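Diphosphomevalonate decarboxylase, putative (PDB 2HKE) probably catalyses the ATP-dependent decarboxylation of (R)-5-diphosphomevalonate to isopentenyl diphosphate, a building block for isoprenoids and sterols. Local coordinates at residues Gln4-Glu9 against Ser123-Arg128; Asn34-Ile39 against Val156-Gly161; Ser48-Glu53 against Val98-Glu103; Glu182-Cys187 against Leu359-Val364; Glu305-Ala310 against Glu334-Val339. The protein carries 1 engineered substitution. All coordinates share one frame; numbering follows the deposited sequence.

Interaction 1 of 5, residues Gln4-Glu9 against Ser123-Arg128; sequences QCVTVE and SAALIR
Val6 and Val8 use the same rotamer to meet one face of the helix segment 123-128, which runs nearly antiparallel to strand 5-9, with the short axes 7.4 Å apart. In Val6 chi1 is 174°, which places CG1 opposite the backbone N; this methyl lies 3.8 Å from Ala125 CA, while CG2 faces CB and CG of Arg128. The Val6 and Arg128 side chains cross at about a right angle, and the approach of Val6 CG1 to Arg128 CB is 3.9 Å. The valine thus meets the aliphatic stem of Arg128, whose guanidinium makes a cation-pi contact with Tyr370. Further toward the N-terminal end of the segment, Val8 CG2 lies over the backbone, 3.6 Å from Ala125 N, and also reaches Ala125 CB at 3.8 Å. Its other branch, CG1, touches Ala124 CB at 4.0 Å. Thr7, between the valines, turns to the other side of the strand and hydrogen bonds Ser51. With only methyls on Ala124 and Ala125, the valine branches lie directly on the helix backbone. No hydrogen bond crosses the interface, and four of its five touching residues are buried, so its chemistry implies hydrophobic, shape-dependent cohesion between helix 114-130 and the sheet.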
# COMPACT_ATOMS: atom_id res chain seq x y z
N GLN A 4 -12.62 -20.75 14.93
CA GLN A 4 -12.01 -22.06 14.51
C GLN A 4 -10.48 -21.90 14.19
O GLN A 4 -9.71 -21.33 15.00
CB GLN A 4 -12.79 -22.60 13.28
CG GLN A 4 -12.90 -24.14 13.12
CD GLN A 4 -11.59 -24.87 13.24
OE1 GLN A 4 -10.92 -24.80 14.27
NE2 GLN A 4 -11.20 -25.57 12.18
N CYS A 5 -10.07 -22.49 13.07
CA CYS A 5 -8.81 -22.19 12.35
C CYS A 5 -9.24 -21.30 11.21
O CYS A 5 -10.13 -21.68 10.46
CB CYS A 5 -8.24 -23.49 11.78
SG CYS A 5 -7.01 -23.30 10.44
N VAL A 6 -8.64 -20.12 11.08
CA VAL A 6 -9.12 -19.15 10.11
C VAL A 6 -7.97 -18.73 9.21
O VAL A 6 -6.86 -18.53 9.70
CB VAL A 6 -9.68 -17.89 10.84
CG1 VAL A 6 -10.05 -16.80 9.84
CG2 VAL A 6 -10.88 -18.27 11.72
N THR A 7 -8.25 -18.61 7.92
CA THR A 7 -7.26 -18.22 6.91
C THR A 7 -7.81 -17.07 6.08
O THR A 7 -8.95 -17.09 5.62
CB THR A 7 -6.88 -19.41 5.97
OG1 THR A 7 -6.37 -20.47 6.77
CG2 THR A 7 -5.78 -18.98 4.97
N VAL A 8 -6.96 -16.06 5.90
CA VAL A 8 -7.35 -14.82 5.21
C VAL A 8 -6.23 -14.45 4.27
O VAL A 8 -5.06 -14.64 4.60
CB VAL A 8 -7.48 -13.64 6.23
CG1 VAL A 8 -7.66 -12.31 5.51
CG2 VAL A 8 -8.64 -13.91 7.18
N GLU A 9 -6.60 -13.90 3.12
CA GLU A 9 -5.66 -13.25 2.25
C GLU A 9 -6.00 -11.76 2.21
O GLU A 9 -7.17 -11.38 2.15
CB GLU A 9 -5.70 -13.85 0.86
CG GLU A 9 -4.98 -15.23 0.80
CD GLU A 9 -4.92 -15.82 -0.61
OE1 GLU A 9 -5.73 -15.39 -1.47
OE2 GLU A 9 -4.04 -16.72 -0.84
N SER A 123 -4.86 -9.30 11.21
CA SER A 123 -6.00 -8.65 11.91
C SER A 123 -7.33 -9.36 11.63
O SER A 123 -8.06 -9.75 12.55
CB SER A 123 -6.17 -7.17 11.48
OG SER A 123 -7.40 -6.68 11.99
N ALA A 124 -7.63 -9.56 10.35
CA ALA A 124 -8.91 -10.17 9.97
C ALA A 124 -9.03 -11.62 10.45
O ALA A 124 -10.07 -12.01 10.93
CB ALA A 124 -9.13 -10.10 8.45
N ALA A 125 -7.94 -12.39 10.35
CA ALA A 125 -7.93 -13.79 10.79
C ALA A 125 -8.11 -13.87 12.30
O ALA A 125 -8.87 -14.70 12.79
CB ALA A 125 -6.60 -14.50 10.36
N LEU A 126 -7.43 -13.00 13.05
CA LEU A 126 -7.51 -13.01 14.49
C LEU A 126 -8.90 -12.62 14.98
O LEU A 126 -9.41 -13.21 15.93
CB LEU A 126 -6.48 -12.07 15.10
CG LEU A 126 -5.05 -12.57 15.09
CD1 LEU A 126 -4.07 -11.43 15.40
CD2 LEU A 126 -4.91 -13.75 16.06
N ILE A 127 -9.49 -11.62 14.36
CA ILE A 127 -10.78 -11.10 14.78
C ILE A 127 -11.83 -12.21 14.56
O ILE A 127 -12.67 -12.41 15.40
CB ILE A 127 -11.16 -9.81 14.02
CG1 ILE A 127 -10.40 -8.61 14.59
CG2 ILE A 127 -12.67 -9.53 14.10
CD1 ILE A 127 -10.33 -7.44 13.62
N ARG A 128 -11.75 -12.92 13.45
CA ARG A 128 -12.69 -14.01 13.20
C ARG A 128 -12.51 -15.12 14.22
O ARG A 128 -13.48 -15.53 14.88
CB ARG A 128 -12.60 -14.55 11.79
CG ARG A 128 -13.73 -15.55 11.51
CD ARG A 128 -13.94 -15.87 10.13
NE ARG A 128 -14.74 -14.86 9.46
CZ ARG A 128 -15.18 -14.99 8.23
NH1 ARG A 128 -14.91 -16.08 7.51
NH2 ARG A 128 -15.88 -14.01 7.70

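Interaction 2 of 5, residues Asn34-Ile39 against Val156-Gly161; sequences NDSFSI and VIWNKG
Phe37 lays one face of its ring over Ile157 CG1, which stands 3.5 Å from the ring centroid and only 13° off the ring normal, a close CH-pi contact. CD1 of Ile157 continues toward CZ and CE2 of the same ring. Chi1 of Ile157 is -64°, setting CG1 beside its own backbone N, and it is this branch, not CG2, that lies over the ring. The two residues form a non-hydrogen-bonded antiparallel pair, flanked by hydrogen-bonded pairs Ser36-Trp158 and Ser38-Val156. In these, Trp158 N reaches Ser36 O at 2.9 Å and Ser38 N reaches Val156 O at 2.8 Å. On the sheet face away from Phe37, Ser36 OG rests 3.4 Å from Trp158 CB and bonds to Arg149, while the indole meets Tyr19 edge-to-face. Beyond these pairs, Asp35 OD1 accepts the backbone N of Lys160 at 2.8 Å in a fairly straight bond (166°), on the anti side of the carboxylate but tilted well out of its plane. A water joins Asp35 OD2 to Asn159 OD1, whose ND2 bonds to Val170 O; a second donates to Asp35 OD1 and is held weakly by Lys160 NZ. That water is the one link found here between NZ and OD1, which stay 5.0 Å apart. Phe174 of strand 170-175, edge-to-face, and Met225 of helix 213-234 also pack round Phe37. Strands 36-40 and 155-159 are antiparallel neighbours in the large mixed sheet of the N-terminal domain, a GHMP kinase superfamily fold.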
# COMPACT_ATOMS: atom_id res chain seq x y z
N ASN A 34 -2.40 13.29 9.77
CA ASN A 34 -3.35 13.71 8.74
C ASN A 34 -4.02 12.47 8.15
O ASN A 34 -3.53 11.33 8.34
CB ASN A 34 -2.63 14.49 7.64
CG ASN A 34 -1.41 13.76 7.10
OD1 ASN A 34 -0.30 13.95 7.63
ND2 ASN A 34 -1.61 12.85 6.09
N ASP A 35 -5.12 12.69 7.46
CA ASP A 35 -5.78 11.62 6.75
C ASP A 35 -4.89 11.13 5.62
O ASP A 35 -4.03 11.84 5.10
CB ASP A 35 -7.05 12.11 6.11
CG ASP A 35 -8.17 12.44 7.09
OD1 ASP A 35 -8.13 12.22 8.33
OD2 ASP A 35 -9.17 12.98 6.54
N SER A 36 -5.17 9.91 5.17
CA SER A 36 -4.54 9.41 3.95
C SER A 36 -5.60 8.74 3.09
O SER A 36 -6.71 8.51 3.57
CB SER A 36 -3.37 8.50 4.26
OG SER A 36 -3.67 7.50 5.21
N PHE A 37 -5.27 8.43 1.85
CA PHE A 37 -6.30 8.01 0.92
C PHE A 37 -5.57 7.09 -0.04
O PHE A 37 -4.53 7.48 -0.60
CB PHE A 37 -6.81 9.28 0.20
CG PHE A 37 -8.27 9.21 -0.28
CD1 PHE A 37 -8.95 8.02 -0.52
CD2 PHE A 37 -8.88 10.40 -0.61
CE1 PHE A 37 -10.27 8.05 -0.99
CE2 PHE A 37 -10.19 10.46 -1.07
CZ PHE A 37 -10.89 9.26 -1.28
N SER A 38 -6.11 5.87 -0.24
CA SER A 38 -5.39 4.87 -1.03
C SER A 38 -6.34 4.12 -1.94
O SER A 38 -7.58 4.17 -1.77
CB SER A 38 -4.68 3.87 -0.13
OG SER A 38 -5.62 3.27 0.76
N ILE A 39 -5.75 3.47 -2.92
CA ILE A 39 -6.43 2.50 -3.75
C ILE A 39 -5.99 1.13 -3.31
O ILE A 39 -4.80 0.80 -3.24
CB ILE A 39 -6.09 2.70 -5.25
CG1 ILE A 39 -6.55 4.06 -5.75
CG2 ILE A 39 -6.73 1.58 -6.16
CD1 ILE A 39 -6.28 4.28 -7.20
N VAL A 156 -10.06 4.11 -0.35
CA VAL A 156 -10.20 4.01 1.09
C VAL A 156 -9.52 5.21 1.76
O VAL A 156 -8.36 5.51 1.44
CB VAL A 156 -9.57 2.68 1.59
CG1 VAL A 156 -9.63 2.53 3.09
CG2 VAL A 156 -10.25 1.49 0.85
N ILE A 157 -10.25 5.85 2.65
CA ILE A 157 -9.72 6.92 3.50
C ILE A 157 -9.35 6.40 4.88
O ILE A 157 -10.15 5.79 5.55
CB ILE A 157 -10.74 8.02 3.66
CG1 ILE A 157 -11.03 8.69 2.31
CG2 ILE A 157 -10.24 9.09 4.68
CD1 ILE A 157 -12.32 9.60 2.36
N TRP A 158 -8.13 6.70 5.34
CA TRP A 158 -7.81 6.51 6.72
C TRP A 158 -8.13 7.84 7.39
O TRP A 158 -7.43 8.86 7.13
CB TRP A 158 -6.30 6.17 6.88
CG TRP A 158 -5.85 5.95 8.27
CD1 TRP A 158 -6.63 5.95 9.40
CD2 TRP A 158 -4.51 5.76 8.72
NE1 TRP A 158 -5.85 5.74 10.52
CE2 TRP A 158 -4.55 5.62 10.13
CE3 TRP A 158 -3.28 5.65 8.07
CZ2 TRP A 158 -3.41 5.41 10.89
CZ3 TRP A 158 -2.12 5.46 8.86
CH2 TRP A 158 -2.23 5.32 10.26
N ASN A 159 -9.21 7.86 8.16
CA ASN A 159 -9.62 9.00 8.94
C ASN A 159 -8.72 9.14 10.17
O ASN A 159 -8.61 8.23 10.97
CB ASN A 159 -11.10 8.87 9.35
CG ASN A 159 -11.99 8.65 8.19
OD1 ASN A 159 -12.30 9.58 7.45
ND2 ASN A 159 -12.29 7.39 7.92
N LYS A 160 -8.06 10.29 10.33
CA LYS A 160 -7.13 10.48 11.44
C LYS A 160 -7.75 10.44 12.82
O LYS A 160 -7.12 10.00 13.77
CB LYS A 160 -6.30 11.77 11.30
CG LYS A 160 -7.05 13.03 11.35
CD LYS A 160 -6.01 14.17 11.29
CE LYS A 160 -6.69 15.41 10.85
NZ LYS A 160 -7.76 15.77 11.80
N GLY A 161 -9.01 10.83 12.91
CA GLY A 161 -9.70 10.88 14.20
C GLY A 161 -9.19 12.03 15.05
O GLY A 161 -8.19 12.73 14.72
O HOH W 1 -11.42 11.99 8.28
O HOH W 2 -9.34 14.78 9.31

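Interaction 3 of 5, residues Ser48-Glu53 against Val98-Glu103; sequences SKTSVE and VNIVSE
Matching first torsions of -64° in Thr50 and Ser102 turn both hydroxyls to the same position beside their own backbone N, and across this non-hydrogen-bonded pair Thr50 OG1 and Ser102 OG come within 3.0 Å in a hydrogen bond that either could donate. The same torsion leaves Thr50 CG2, anti to its N, reaching diagonally across to Ile100 CG2, 3.8 Å away. Val52 and Ile100 lie side by side and point the same way, with Val52 CG1 4.2 Å from Ile100 CG1, and Val98 CG2 closes the row 4.0 Å from Val52 CB. This face is covered by helix 114-130, where Ala125 and Ala129 meet Val52 and Met122 meets Ser102; both hydroxyl residues are buried, and each oxygen has the other as a partner. The opposite face carries Lys49, Glu103, Ser51, Val101, Glu53 and Asn99. There Lys49 NZ and Glu103 OE2 remain 5.0 Å apart, too far for a salt bridge, though the opposite charges probably attract, while Asn99 turns its amide to Thr62 and Arg55. Six backbone hydrogen bonds tie the strands through the pairs Lys49-Glu103, Ser51-Val101 and Glu53-Asn99; Lys49 N to Glu103 O, for example, spans 2.8 Å at 172°. Such regular, bulge-free antiparallel pairing under a helix fits the alpha/beta layering of the N-terminal domain, of the ribosomal protein S5 domain 2-like type found in GHMP kinases and their relatives.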
# COMPACT_ATOMS: atom_id res chain seq x y z
N SER A 48 -0.70 -11.26 0.84
CA SER A 48 -0.30 -11.90 2.08
C SER A 48 -1.40 -12.84 2.52
O SER A 48 -2.58 -12.61 2.26
CB SER A 48 0.02 -10.95 3.21
OG SER A 48 0.96 -9.99 2.80
N LYS A 49 -0.99 -13.87 3.23
CA LYS A 49 -1.90 -14.88 3.71
C LYS A 49 -1.51 -15.17 5.15
O LYS A 49 -0.32 -15.31 5.45
CB LYS A 49 -1.75 -16.11 2.84
CG LYS A 49 -2.56 -17.31 3.28
CD LYS A 49 -2.65 -18.27 2.06
CE LYS A 49 -3.08 -19.62 2.39
NZ LYS A 49 -2.89 -20.51 1.17
N THR A 50 -2.53 -15.22 6.02
CA THR A 50 -2.37 -15.64 7.43
C THR A 50 -3.41 -16.69 7.81
O THR A 50 -4.57 -16.56 7.47
CB THR A 50 -2.54 -14.47 8.42
OG1 THR A 50 -1.51 -13.51 8.21
CG2 THR A 50 -2.52 -14.90 9.88
N SER A 51 -2.94 -17.67 8.55
CA SER A 51 -3.77 -18.69 9.18
C SER A 51 -3.58 -18.57 10.68
O SER A 51 -2.47 -18.39 11.17
CB SER A 51 -3.37 -20.10 8.70
OG SER A 51 -3.85 -20.34 7.37
N VAL A 52 -4.67 -18.64 11.42
CA VAL A 52 -4.57 -18.65 12.86
C VAL A 52 -5.32 -19.86 13.41
O VAL A 52 -6.35 -20.26 12.84
CB VAL A 52 -5.08 -17.32 13.49
CG1 VAL A 52 -4.33 -16.10 12.89
CG2 VAL A 52 -6.60 -17.16 13.32
N GLU A 53 -4.82 -20.40 14.52
CA GLU A 53 -5.51 -21.49 15.23
C GLU A 53 -5.55 -21.21 16.72
O GLU A 53 -4.52 -20.96 17.32
CB GLU A 53 -4.80 -22.81 14.97
CG GLU A 53 -5.68 -24.04 15.27
CD GLU A 53 -4.89 -25.36 15.36
OE1 GLU A 53 -3.70 -25.45 14.94
OE2 GLU A 53 -5.47 -26.32 15.90
N VAL A 98 -2.91 -18.50 20.75
CA VAL A 98 -3.10 -18.63 19.34
C VAL A 98 -1.77 -18.96 18.64
O VAL A 98 -0.72 -18.46 19.04
CB VAL A 98 -3.74 -17.33 18.79
CG1 VAL A 98 -2.85 -16.10 19.08
CG2 VAL A 98 -4.08 -17.46 17.34
N ASN A 99 -1.84 -19.83 17.65
CA ASN A 99 -0.73 -20.03 16.69
C ASN A 99 -1.06 -19.22 15.45
O ASN A 99 -2.10 -19.44 14.84
CB ASN A 99 -0.56 -21.47 16.18
CG ASN A 99 -0.28 -22.48 17.28
OD1 ASN A 99 -0.98 -23.49 17.38
ND2 ASN A 99 0.77 -22.25 18.06
N ILE A 100 -0.19 -18.30 15.08
CA ILE A 100 -0.33 -17.48 13.88
C ILE A 100 0.78 -17.85 12.91
O ILE A 100 1.95 -17.91 13.30
CB ILE A 100 -0.10 -15.98 14.22
CG1 ILE A 100 -1.03 -15.52 15.36
CG2 ILE A 100 -0.29 -15.10 12.99
CD1 ILE A 100 -0.63 -14.20 15.92
N VAL A 101 0.39 -18.08 11.66
CA VAL A 101 1.33 -18.46 10.61
C VAL A 101 1.05 -17.56 9.44
O VAL A 101 -0.08 -17.51 8.95
CB VAL A 101 1.12 -19.95 10.22
CG1 VAL A 101 1.99 -20.32 9.02
CG2 VAL A 101 1.35 -20.87 11.42
N SER A 102 2.06 -16.78 9.04
CA SER A 102 1.87 -15.76 8.05
C SER A 102 2.88 -15.92 6.93
O SER A 102 4.04 -16.24 7.19
CB SER A 102 2.04 -14.40 8.69
OG SER A 102 1.03 -14.23 9.65
N GLU A 103 2.44 -15.72 5.69
CA GLU A 103 3.40 -15.62 4.59
C GLU A 103 2.92 -14.65 3.51
O GLU A 103 1.79 -14.15 3.55
CB GLU A 103 3.61 -17.00 3.97
CG GLU A 103 2.45 -17.42 3.14
CD GLU A 103 2.53 -18.86 2.66
OE1 GLU A 103 3.20 -19.70 3.33
OE2 GLU A 103 1.88 -19.15 1.64

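Interaction 4 of 5, residues Glu182-Cys187 against Leu359-Val364; sequences EIQVMC and LLQSPV
The amide groups of Gln184 and Gln361 meet with their planes turned 24° apart, Gln361 NE2 giving a weak, bent bond to Gln184 OE1 (2.9 Å, 127°). The side chains cross obliquely, NE2 of Gln361 meeting OE1 of Gln184. Gln184 folds back at chi2 (-60°), which brings OE1 across the strand and within 3.7 Å of Pro363 CA. Gln361 also bends at chi2, and its OE1 is taken by the backbone N of Asp329, a stronger partner that probably fixes the turn of the amide better than the weak bond does. Beside this pair, Met186 CG passes 4.0 Å from Gln361 CB, and the face formed by Gln184, Met186 and Gln361 packs on Leu307 of helix 307-317. Turned to the other face are Val185, Cys187, Leu360 and Ser362, the last of which is bonded to Ser42 N. Four backbone bonds join the hydrogen-bonded pairs Val185-Ser362 and Cys187-Leu360; Val185 N to Ser362 O is 2.8 Å long, and Leu360 N to Cys187 O is 2.9 Å. Near the start of strand 183-189, Ile183 CG2 packs on Val364 CG2 at 3.7 Å, and a water accepting from Val364 N (2.8 Å) sits close to Ile183 O. These are two adjacent interior strands of a five-stranded mixed sheet, order 288-291, 298-303, 183-189, 358-363, 325-327, a sheet packed against helix 307-317, consistent with the C-terminal domain of the GHMP kinase superfamily.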
# COMPACT_ATOMS: atom_id res chain seq x y z
N GLU A 182 -12.53 1.73 -14.92
CA GLU A 182 -11.52 2.11 -15.90
C GLU A 182 -10.14 2.36 -15.31
O GLU A 182 -9.13 2.16 -15.98
CB GLU A 182 -11.94 3.33 -16.65
CG GLU A 182 -13.17 3.12 -17.45
CD GLU A 182 -14.50 3.41 -16.69
OE1 GLU A 182 -14.57 3.58 -15.43
OE2 GLU A 182 -15.51 3.45 -17.41
N ILE A 183 -10.09 2.79 -14.07
CA ILE A 183 -8.78 3.18 -13.48
C ILE A 183 -7.98 1.92 -13.16
O ILE A 183 -8.48 0.87 -12.64
CB ILE A 183 -8.97 4.27 -12.36
CG1 ILE A 183 -7.64 5.03 -12.09
CG2 ILE A 183 -9.60 3.65 -11.19
CD1 ILE A 183 -7.82 6.29 -11.34
N GLN A 184 -6.70 1.97 -13.52
CA GLN A 184 -5.81 0.84 -13.37
C GLN A 184 -4.59 1.28 -12.63
O GLN A 184 -4.24 2.45 -12.69
CB GLN A 184 -5.34 0.33 -14.74
CG GLN A 184 -6.44 -0.16 -15.69
CD GLN A 184 -7.25 -1.32 -15.14
OE1 GLN A 184 -6.72 -2.37 -14.87
NE2 GLN A 184 -8.58 -1.15 -15.06
N VAL A 185 -3.95 0.34 -11.94
CA VAL A 185 -2.74 0.63 -11.18
C VAL A 185 -1.60 -0.23 -11.70
O VAL A 185 -1.79 -1.44 -11.96
CB VAL A 185 -2.92 0.29 -9.70
CG1 VAL A 185 -1.63 0.63 -8.90
CG2 VAL A 185 -4.13 1.03 -9.13
N MET A 186 -0.42 0.36 -11.84
CA MET A 186 0.76 -0.46 -12.12
C MET A 186 1.83 -0.16 -11.12
O MET A 186 1.76 0.83 -10.42
CB MET A 186 1.24 -0.27 -13.55
CG MET A 186 0.24 -0.69 -14.64
SD MET A 186 0.93 -0.53 -16.30
CE MET A 186 0.95 1.24 -16.62
N CYS A 187 2.78 -1.07 -10.98
CA CYS A 187 3.97 -0.79 -10.19
C CYS A 187 5.19 -1.21 -11.05
O CYS A 187 5.35 -2.38 -11.37
CB CYS A 187 3.94 -1.51 -8.90
SG CYS A 187 5.34 -1.07 -7.85
N LEU A 359 7.06 -5.52 -13.68
CA LEU A 359 5.95 -4.59 -13.90
C LEU A 359 4.65 -5.26 -13.55
O LEU A 359 4.25 -6.22 -14.21
CB LEU A 359 5.90 -4.14 -15.36
CG LEU A 359 4.80 -3.15 -15.72
CD1 LEU A 359 5.00 -1.83 -14.97
CD2 LEU A 359 4.77 -2.90 -17.22
N LEU A 360 4.00 -4.74 -12.50
CA LEU A 360 2.78 -5.31 -11.95
C LEU A 360 1.63 -4.52 -12.51
O LEU A 360 1.78 -3.34 -12.66
CB LEU A 360 2.78 -5.13 -10.43
CG LEU A 360 1.60 -5.60 -9.61
CD1 LEU A 360 1.25 -7.12 -9.86
CD2 LEU A 360 1.88 -5.32 -8.16
N GLN A 361 0.54 -5.17 -12.88
CA GLN A 361 -0.70 -4.45 -13.19
C GLN A 361 -1.83 -5.00 -12.35
O GLN A 361 -1.92 -6.19 -12.15
CB GLN A 361 -1.01 -4.49 -14.70
CG GLN A 361 -2.40 -3.94 -15.11
CD GLN A 361 -3.51 -4.95 -14.95
OE1 GLN A 361 -3.29 -6.14 -15.09
NE2 GLN A 361 -4.74 -4.47 -14.68
N SER A 362 -2.67 -4.09 -11.86
CA SER A 362 -3.85 -4.46 -11.09
C SER A 362 -5.01 -3.53 -11.39
O SER A 362 -4.82 -2.35 -11.64
CB SER A 362 -3.52 -4.43 -9.58
OG SER A 362 -4.66 -4.52 -8.74
N PRO A 363 -6.25 -4.07 -11.41
CA PRO A 363 -7.43 -3.20 -11.31
C PRO A 363 -7.59 -2.75 -9.85
O PRO A 363 -6.78 -3.13 -8.99
CB PRO A 363 -8.56 -4.16 -11.69
CG PRO A 363 -8.15 -5.39 -11.06
CD PRO A 363 -6.64 -5.49 -11.34
N VAL A 364 -8.59 -1.94 -9.56
CA VAL A 364 -8.94 -1.59 -8.19
C VAL A 364 -9.45 -2.87 -7.54
O VAL A 364 -10.27 -3.55 -8.14
CB VAL A 364 -9.98 -0.48 -8.15
CG1 VAL A 364 -10.38 -0.21 -6.75
CG2 VAL A 364 -9.40 0.82 -8.83
O HOH W 3 -10.25 -0.95 -11.60

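Interaction 5 of 5, residues Glu305-Ala310 against Glu334-Val339; sequences EDLPEA and EKVKVV
Glu309 OE1 is gripped twice, by a salt bridge from Lys283 and a hydrogen bond from Tyr279. Its side chain points away from 334-339, and the residue's closest atom there is backbone: Glu309 N lies 4.2 Å from Val339 CG2. No hydrogen bond spans the segments, and most of the contact is made by Pro308, which meets three residues of 334-339 with different atoms. CB touches Val339 CG2 at 3.5 Å, the shortest approach; CG lies 4.0 Å from Lys335 CB, the two side chains side by side and pointing the same way; and CA faces Val336 CG2, also at 4.0 Å. Helices 307-317 and 330-338 thus pack together in the C-terminal domain, beside the five-stranded sheet whose residues Gln184 and Met186 touch Leu307. Leu307 CD2 reaches the same Val336 methyl, CG2, at 4.0 Å, so this one branch meets two residues of the first helix. Chi1 of Val336 is 172°, leaving CG2 beside its own backbone N, from where it fits against both Leu307 and Pro308. Of the Lys335 side chain, CB is the atom that meets Pro308, and the rest extends elsewhere; Val336 beside it is buried and also meets Val311.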
# COMPACT_ATOMS: atom_id res chain seq x y z
N GLU A 305 -8.12 2.24 -21.20
CA GLU A 305 -7.96 2.65 -22.62
C GLU A 305 -6.55 3.16 -22.96
O GLU A 305 -6.04 2.98 -24.08
CB GLU A 305 -9.04 3.68 -23.01
CG GLU A 305 -8.94 4.99 -22.27
CD GLU A 305 -10.26 5.79 -22.25
OE1 GLU A 305 -10.78 6.13 -23.37
OE2 GLU A 305 -10.79 6.03 -21.12
N ASP A 306 -5.91 3.80 -21.98
CA ASP A 306 -4.63 4.44 -22.19
C ASP A 306 -3.47 3.54 -21.80
O ASP A 306 -2.33 3.88 -22.07
CB ASP A 306 -4.56 5.71 -21.35
CG ASP A 306 -5.43 6.84 -21.92
OD1 ASP A 306 -5.64 6.86 -23.15
OD2 ASP A 306 -5.91 7.71 -21.14
N LEU A 307 -3.74 2.41 -21.20
CA LEU A 307 -2.68 1.64 -20.57
C LEU A 307 -1.74 1.03 -21.61
O LEU A 307 -0.54 1.04 -21.39
CB LEU A 307 -3.25 0.59 -19.62
CG LEU A 307 -2.23 -0.24 -18.82
CD1 LEU A 307 -2.79 -0.64 -17.43
CD2 LEU A 307 -1.63 -1.44 -19.55
N PRO A 308 -2.26 0.39 -22.68
CA PRO A 308 -1.32 -0.23 -23.64
C PRO A 308 -0.30 0.72 -24.20
O PRO A 308 0.91 0.35 -24.23
CB PRO A 308 -2.25 -0.80 -24.72
CG PRO A 308 -3.48 -1.19 -23.83
CD PRO A 308 -3.64 0.08 -23.09
N GLU A 309 -0.72 1.92 -24.59
CA GLU A 309 0.23 2.89 -25.13
C GLU A 309 1.21 3.28 -24.06
O GLU A 309 2.41 3.40 -24.34
CB GLU A 309 -0.43 4.16 -25.65
CG GLU A 309 0.54 5.08 -26.43
CD GLU A 309 -0.13 6.32 -26.96
OE1 GLU A 309 -0.28 7.30 -26.18
OE2 GLU A 309 -0.53 6.28 -28.15
N ALA A 310 0.70 3.53 -22.86
CA ALA A 310 1.57 3.93 -21.74
C ALA A 310 2.67 2.89 -21.49
O ALA A 310 3.84 3.23 -21.33
CB ALA A 310 0.69 4.25 -20.45
N GLU A 334 -2.28 -8.75 -23.54
CA GLU A 334 -2.24 -9.07 -24.94
C GLU A 334 -2.36 -7.81 -25.79
O GLU A 334 -1.72 -7.69 -26.82
CB GLU A 334 -3.31 -10.07 -25.30
CG GLU A 334 -3.09 -10.60 -26.75
CD GLU A 334 -1.63 -11.05 -26.99
OE1 GLU A 334 -1.17 -11.97 -26.27
OE2 GLU A 334 -0.97 -10.44 -27.87
N LYS A 335 -3.14 -6.84 -25.32
CA LYS A 335 -3.23 -5.55 -26.01
C LYS A 335 -1.90 -4.78 -25.99
O LYS A 335 -1.57 -4.13 -26.95
CB LYS A 335 -4.36 -4.72 -25.45
CG LYS A 335 -5.71 -5.20 -25.89
CD LYS A 335 -6.81 -4.31 -25.34
CE LYS A 335 -7.90 -4.03 -26.38
NZ LYS A 335 -9.22 -3.60 -25.72
N VAL A 336 -1.16 -4.82 -24.89
CA VAL A 336 0.16 -4.19 -24.86
C VAL A 336 1.05 -4.74 -25.98
O VAL A 336 1.76 -4.02 -26.67
CB VAL A 336 0.88 -4.42 -23.48
CG1 VAL A 336 2.31 -3.93 -23.56
CG2 VAL A 336 0.14 -3.70 -22.35
N LYS A 337 0.96 -6.05 -26.20
CA LYS A 337 1.85 -6.71 -27.14
C LYS A 337 1.64 -6.31 -28.58
O LYS A 337 2.53 -6.50 -29.38
CB LYS A 337 1.73 -8.23 -26.99
CG LYS A 337 2.20 -8.68 -25.63
CD LYS A 337 2.41 -10.20 -25.53
CE LYS A 337 2.79 -10.57 -24.14
NZ LYS A 337 2.85 -12.02 -23.98
N VAL A 338 0.46 -5.81 -28.94
CA VAL A 338 0.22 -5.44 -30.32
C VAL A 338 0.33 -3.93 -30.59
O VAL A 338 0.15 -3.50 -31.73
CB VAL A 338 -1.14 -5.97 -30.80
CG1 VAL A 338 -1.22 -7.49 -30.53
CG2 VAL A 338 -2.31 -5.21 -30.16
N VAL A 339 0.61 -3.12 -29.55
CA VAL A 339 0.73 -1.69 -29.78
C VAL A 339 1.85 -1.38 -30.75
O VAL A 339 2.96 -1.91 -30.62
CB VAL A 339 1.00 -0.91 -28.46
CG1 VAL A 339 1.31 0.60 -28.70
CG2 VAL A 339 -0.18 -1.07 -27.55

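Interactions 1 and 3 form one unit: their centres lie 8 Å apart, strands 5-15 and 48-55 are neighbours, and Val6 O is 2.8 Å from Val52 N. Interaction 2, its centre about 24 Å from that of interaction 1, belongs to the same large sheet. Along the chain interactions 1 and 2 cross, their segments alternating, and interaction 3 is nested inside both. Interactions 4 and 5 follow in series in the C-terminal domain, interaction 5 nested inside interaction 4, with Leu307 CD1 3.8 Å from Gln184 CB. The contacts sample two domains, with Ile39 of interaction 2 packing on Val185 and Val364 of interaction 4 as one point where they meet.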